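Local structure of alpha-glucosidase ([Eubacterium] rectale, 6PNR) at residues V562-D567 / V572-F577; Y591-L594 / L600-P603. The protein probably hydrolyses alpha-glycosides of sulfoquinovose, the sulfonated sugar of sulfolipids, as a member of glycoside hydrolase family 31. All coordinates share one frame; numbering follows the deposited sequence.

Contact 1. Residues V562-D567 / V572-F577; sequences VEENAD and VQRPLF
Val562 and Val572 bring the two backbones closest, with their CA atoms 6.4 Å apart. Residues 562-567 are helical, held in part by the bond from Ala566 N to Val562 O, 2.9 Å. Residues 572-577 include the short strand 573-574 and lie in the family 31 C-terminal domain. The backbones do not bond to each other. Side chains bridge the gap at two points.

The first is apolar. Val562 CG2 meets Val572 CG2 at 4.2 Å, methyl to methyl, which is a light touch. The second is a salt bridge. Arg574 NH2 donates to Glu564 OE1 over 2.9 Å, with an N-H...O angle of 159°. The oxygen lies at the guanidinium edge, in its plane. The carboxylate is turned almost perpendicular, 88° between planes, and the donor comes in from above the carboxylate plane. This is a single-bond pairing, not a flat two-bond one. Glu564 reaches out with CG anti to its backbone N (chi1 -171°) and an extended chain. Its OE2 is hydrogen-bonded to His570 ND1. Arg574 NE is hydrogen-bonded to Pro571 O, and NH1 to His579 NE2. All three nitrogens of the guanidinium therefore have protein partners, which should fix its rotation.

Val562 also rests on Tyr239, and Asn565 ND2 is hydrogen-bonded to Gln231 OE1. Val572 packs on Phe595, while Gln573 and Pro575 lie against helix 469-481. The contact thus spans the short link from helix 538-568 to strand 573-574, the outermost strand of the antiparallel sheet.

Contact 2. Residues Y591-L594 / L600-P603; sequences YEYL and LIAP. With SO4 (sulfate ion), chain D.
Tyr593 and Ile601 form an antiparallel hydrogen-bonded pair in a beta hairpin, and Leu594 and Leu600 form the adjoining non-hydrogen-bonded pair. Tyr593 N donates to Ile601 O over 2.9 Å, and Ile601 N to Tyr593 O over 2.8 Å with an N-H...O angle of 173°. The hairpin lies in the antiparallel sheet of the family 31 C-terminal domain, between strands 573-574 and 646-649.

The Tyr593 ring lies over its cross-strand partner. Its CG sits between the backbone N and the carbonyl carbon (chi1 61°), which turns the ring across the hairpin. Ile601 CB lies over one face, 3.8 Å from the ring centroid, in a CH-pi contact. The ring also touches Pro603 obliquely. Its OH is hydrogen-bonded to Phe516 O.

Leu594 CD2 and Leu600 CD1 meet at 3.9 Å on the other face of the sheet. Next to them, Glu592 runs extended beyond CG and lays that carbon against Ala602 CB at 3.8 Å.

A water donates to both Tyr591 O and Pro603 O. Tyr591 N donates to sulfate O4 over 3.1 Å, and Gln590 N also binds this ion, probably from the crystallisation liquor. Neither residue lines the inhibitor pocket, and no role in substrate binding is inferred.

Two nearly straight backbone bonds thus set the register, ring and leucine packing join the two faces, and the buried Glu592 has its OE2 satisfied by Tyr615 N.

In the fold
Both contacts are largely buried, with centres 13 Å apart; Glu564 of contact 1 and Tyr591 of contact 2 are their more open parts. They meet in one antiparallel sheet, where strand 573-574 is the edge neighbour of strand 593-595. Arg574 O and Leu594 N, 2.8 Å apart, probably form a hydrogen bond between them. Gln573 also packs on the Tyr593 ring, and Leu576 on Glu592. Contact 1 joins a helix to the sheet by side chains alone, and its main link is ionic. In contact 2 backbone bonds set the register. Mainly apolar and aromatic side chains pack on its two faces, with the polar ends of Glu592 and Tyr593 satisfied outside it. Helix 469-481 packs against both.

Contact 1. Residues V562-D567 / V572-F577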
# COMPACT_ATOMS: atom_id res chain seq x y z
N VAL A 562 -29.94 24.65 16.22
CA VAL A 562 -30.51 23.31 16.10
C VAL A 562 -31.91 23.38 15.50
O VAL A 562 -32.29 22.55 14.67
CB VAL A 562 -30.50 22.60 17.47
CG1 VAL A 562 -31.15 21.24 17.37
CG2 VAL A 562 -29.05 22.48 18.00
N GLU A 563 -32.67 24.40 15.87
CA GLU A 563 -33.99 24.56 15.28
C GLU A 563 -33.90 24.91 13.80
O GLU A 563 -34.69 24.41 12.99
CB GLU A 563 -34.78 25.63 16.03
CG GLU A 563 -36.21 25.81 15.53
CD GLU A 563 -37.00 26.78 16.37
OE1 GLU A 563 -36.42 27.81 16.78
OE2 GLU A 563 -38.19 26.50 16.64
N GLU A 564 -32.94 25.76 13.43
CA GLU A 564 -32.70 26.05 12.01
C GLU A 564 -32.32 24.79 11.25
O GLU A 564 -32.79 24.56 10.13
CB GLU A 564 -31.61 27.12 11.86
CG GLU A 564 -31.45 27.66 10.43
CD GLU A 564 -30.34 28.71 10.30
OE1 GLU A 564 -29.79 29.15 11.33
OE2 GLU A 564 -30.02 29.09 9.14
N ASN A 565 -31.47 23.94 11.85
CA ASN A 565 -31.13 22.68 11.22
C ASN A 565 -32.36 21.82 10.99
O ASN A 565 -32.56 21.25 9.91
CB ASN A 565 -30.10 21.92 12.08
CG ASN A 565 -29.67 20.62 11.44
OD1 ASN A 565 -29.04 20.63 10.38
ND2 ASN A 565 -30.02 19.50 12.05
N ALA A 566 -33.23 21.71 12.01
CA ALA A 566 -34.43 20.90 11.88
C ALA A 566 -35.40 21.48 10.85
O ALA A 566 -36.15 20.73 10.22
CB ALA A 566 -35.13 20.76 13.24
N ASP A 567 -35.40 22.81 10.66
CA ASP A 567 -36.34 23.45 9.75
C ASP A 567 -35.83 23.59 8.32
O ASP A 567 -36.64 23.72 7.40
CB ASP A 567 -36.71 24.85 10.26
CG ASP A 567 -37.50 24.81 11.56
OD1 ASP A 567 -38.10 23.76 11.86
OD2 ASP A 567 -37.51 25.85 12.27
N VAL A 572 -25.35 22.94 11.97
CA VAL A 572 -24.87 23.79 13.07
C VAL A 572 -23.44 24.25 12.80
O VAL A 572 -23.11 25.42 13.01
CB VAL A 572 -25.00 23.05 14.41
CG1 VAL A 572 -24.40 23.89 15.52
CG2 VAL A 572 -26.47 22.75 14.70
N GLN A 573 -22.58 23.35 12.35
CA GLN A 573 -21.19 23.67 12.04
C GLN A 573 -21.08 23.75 10.52
O GLN A 573 -21.23 22.74 9.83
CB GLN A 573 -20.23 22.61 12.61
CG GLN A 573 -20.30 22.51 14.13
CD GLN A 573 -19.36 21.44 14.70
OE1 GLN A 573 -19.80 20.43 15.23
NE2 GLN A 573 -18.06 21.69 14.60
N ARG A 574 -20.80 24.96 10.01
CA ARG A 574 -20.88 25.32 8.61
C ARG A 574 -19.51 25.70 8.06
O ARG A 574 -18.70 26.30 8.77
CB ARG A 574 -21.83 26.52 8.40
CG ARG A 574 -23.13 26.34 9.13
CD ARG A 574 -24.03 27.56 9.08
NE ARG A 574 -25.21 27.33 9.91
CZ ARG A 574 -26.22 28.18 10.05
NH1 ARG A 574 -26.21 29.34 9.39
NH2 ARG A 574 -27.25 27.88 10.84
N PRO A 575 -19.25 25.38 6.80
CA PRO A 575 -17.99 25.83 6.19
C PRO A 575 -18.05 27.33 5.93
O PRO A 575 -19.12 27.92 5.76
CB PRO A 575 -17.93 25.03 4.89
CG PRO A 575 -19.34 24.75 4.55
CD PRO A 575 -20.08 24.61 5.86
N LEU A 576 -16.87 27.95 5.92
CA LEU A 576 -16.85 29.40 5.80
C LEU A 576 -17.54 29.86 4.52
O LEU A 576 -18.21 30.90 4.52
CB LEU A 576 -15.41 29.90 5.86
CG LEU A 576 -14.88 30.37 7.22
CD1 LEU A 576 -14.99 29.28 8.30
CD2 LEU A 576 -13.43 30.82 7.07
N PHE A 577 -17.43 29.09 3.44
CA PHE A 577 -18.01 29.51 2.17
C PHE A 577 -19.53 29.41 2.15
O PHE A 577 -20.14 29.86 1.18
CB PHE A 577 -17.41 28.72 1.00
CG PHE A 577 -17.65 27.23 1.05
CD1 PHE A 577 -18.86 26.69 0.65
CD2 PHE A 577 -16.64 26.36 1.46
CE1 PHE A 577 -19.08 25.33 0.68
CE2 PHE A 577 -16.85 24.99 1.49
CZ PHE A 577 -18.07 24.47 1.09
O HOH W 1 -28.83 31.21 9.03

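Contact 2. Residues Y591-L594 / L600-P603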
# COMPACT_ATOMS: atom_id res chain seq x y z
N TYR A 591 -10.28 23.60 9.02
CA TYR A 591 -10.13 23.55 10.48
C TYR A 591 -10.66 24.82 11.15
O TYR A 591 -10.39 25.06 12.34
CB TYR A 591 -8.67 23.27 10.86
CG TYR A 591 -8.18 21.93 10.30
CD1 TYR A 591 -8.81 20.74 10.64
CD2 TYR A 591 -7.10 21.87 9.44
CE1 TYR A 591 -8.37 19.52 10.13
CE2 TYR A 591 -6.64 20.65 8.94
CZ TYR A 591 -7.27 19.49 9.29
OH TYR A 591 -6.84 18.30 8.76
N GLU A 592 -11.41 25.64 10.43
CA GLU A 592 -12.30 26.63 11.02
C GLU A 592 -13.72 26.32 10.56
O GLU A 592 -13.93 25.76 9.48
CB GLU A 592 -11.94 28.07 10.61
CG GLU A 592 -10.44 28.35 10.59
CD GLU A 592 -10.12 29.80 10.28
OE1 GLU A 592 -10.99 30.48 9.69
OE2 GLU A 592 -9.02 30.26 10.63
N TYR A 593 -14.70 26.69 11.38
CA TYR A 593 -16.10 26.56 11.00
C TYR A 593 -16.91 27.74 11.54
O TYR A 593 -16.54 28.36 12.54
CB TYR A 593 -16.72 25.24 11.51
CG TYR A 593 -16.74 25.03 13.01
CD1 TYR A 593 -15.66 24.43 13.67
CD2 TYR A 593 -17.84 25.41 13.78
CE1 TYR A 593 -15.69 24.22 15.06
CE2 TYR A 593 -17.87 25.21 15.15
CZ TYR A 593 -16.80 24.62 15.79
OH TYR A 593 -16.84 24.43 17.16
N LEU A 594 -18.00 28.06 10.84
CA LEU A 594 -18.99 29.00 11.36
C LEU A 594 -19.94 28.22 12.26
O LEU A 594 -20.53 27.22 11.84
CB LEU A 594 -19.75 29.70 10.23
CG LEU A 594 -18.87 30.41 9.19
CD1 LEU A 594 -19.67 31.00 8.01
CD2 LEU A 594 -18.04 31.49 9.87
N LEU A 600 -17.48 32.51 14.33
CA LEU A 600 -16.41 31.77 13.68
C LEU A 600 -15.57 31.11 14.75
O LEU A 600 -15.14 31.77 15.70
CB LEU A 600 -15.54 32.67 12.79
CG LEU A 600 -14.56 31.86 11.93
CD1 LEU A 600 -14.38 32.54 10.59
CD2 LEU A 600 -13.18 31.68 12.61
N ILE A 601 -15.36 29.81 14.62
CA ILE A 601 -14.58 29.02 15.57
C ILE A 601 -13.38 28.45 14.82
O ILE A 601 -13.54 27.86 13.75
CB ILE A 601 -15.40 27.89 16.20
CG1 ILE A 601 -16.81 28.39 16.60
CG2 ILE A 601 -14.64 27.31 17.40
CD1 ILE A 601 -16.80 29.56 17.63
N ALA A 602 -12.19 28.63 15.40
CA ALA A 602 -10.94 28.12 14.85
C ALA A 602 -10.20 27.40 15.97
O ALA A 602 -9.33 27.99 16.63
CB ALA A 602 -10.09 29.25 14.27
N PRO A 603 -10.52 26.13 16.22
CA PRO A 603 -9.96 25.46 17.40
C PRO A 603 -8.45 25.27 17.33
O PRO A 603 -7.89 24.95 16.28
CB PRO A 603 -10.69 24.10 17.41
CG PRO A 603 -11.98 24.38 16.68
CD PRO A 603 -11.58 25.35 15.58
S SO4 D . -7.06 25.18 7.26
O1 SO4 D . -7.71 24.26 6.31
O2 SO4 D . -6.61 26.38 6.53
O3 SO4 D . -5.87 24.53 7.84
O4 SO4 D . -8.00 25.57 8.32
O HOH W 2 -8.24 25.96 13.84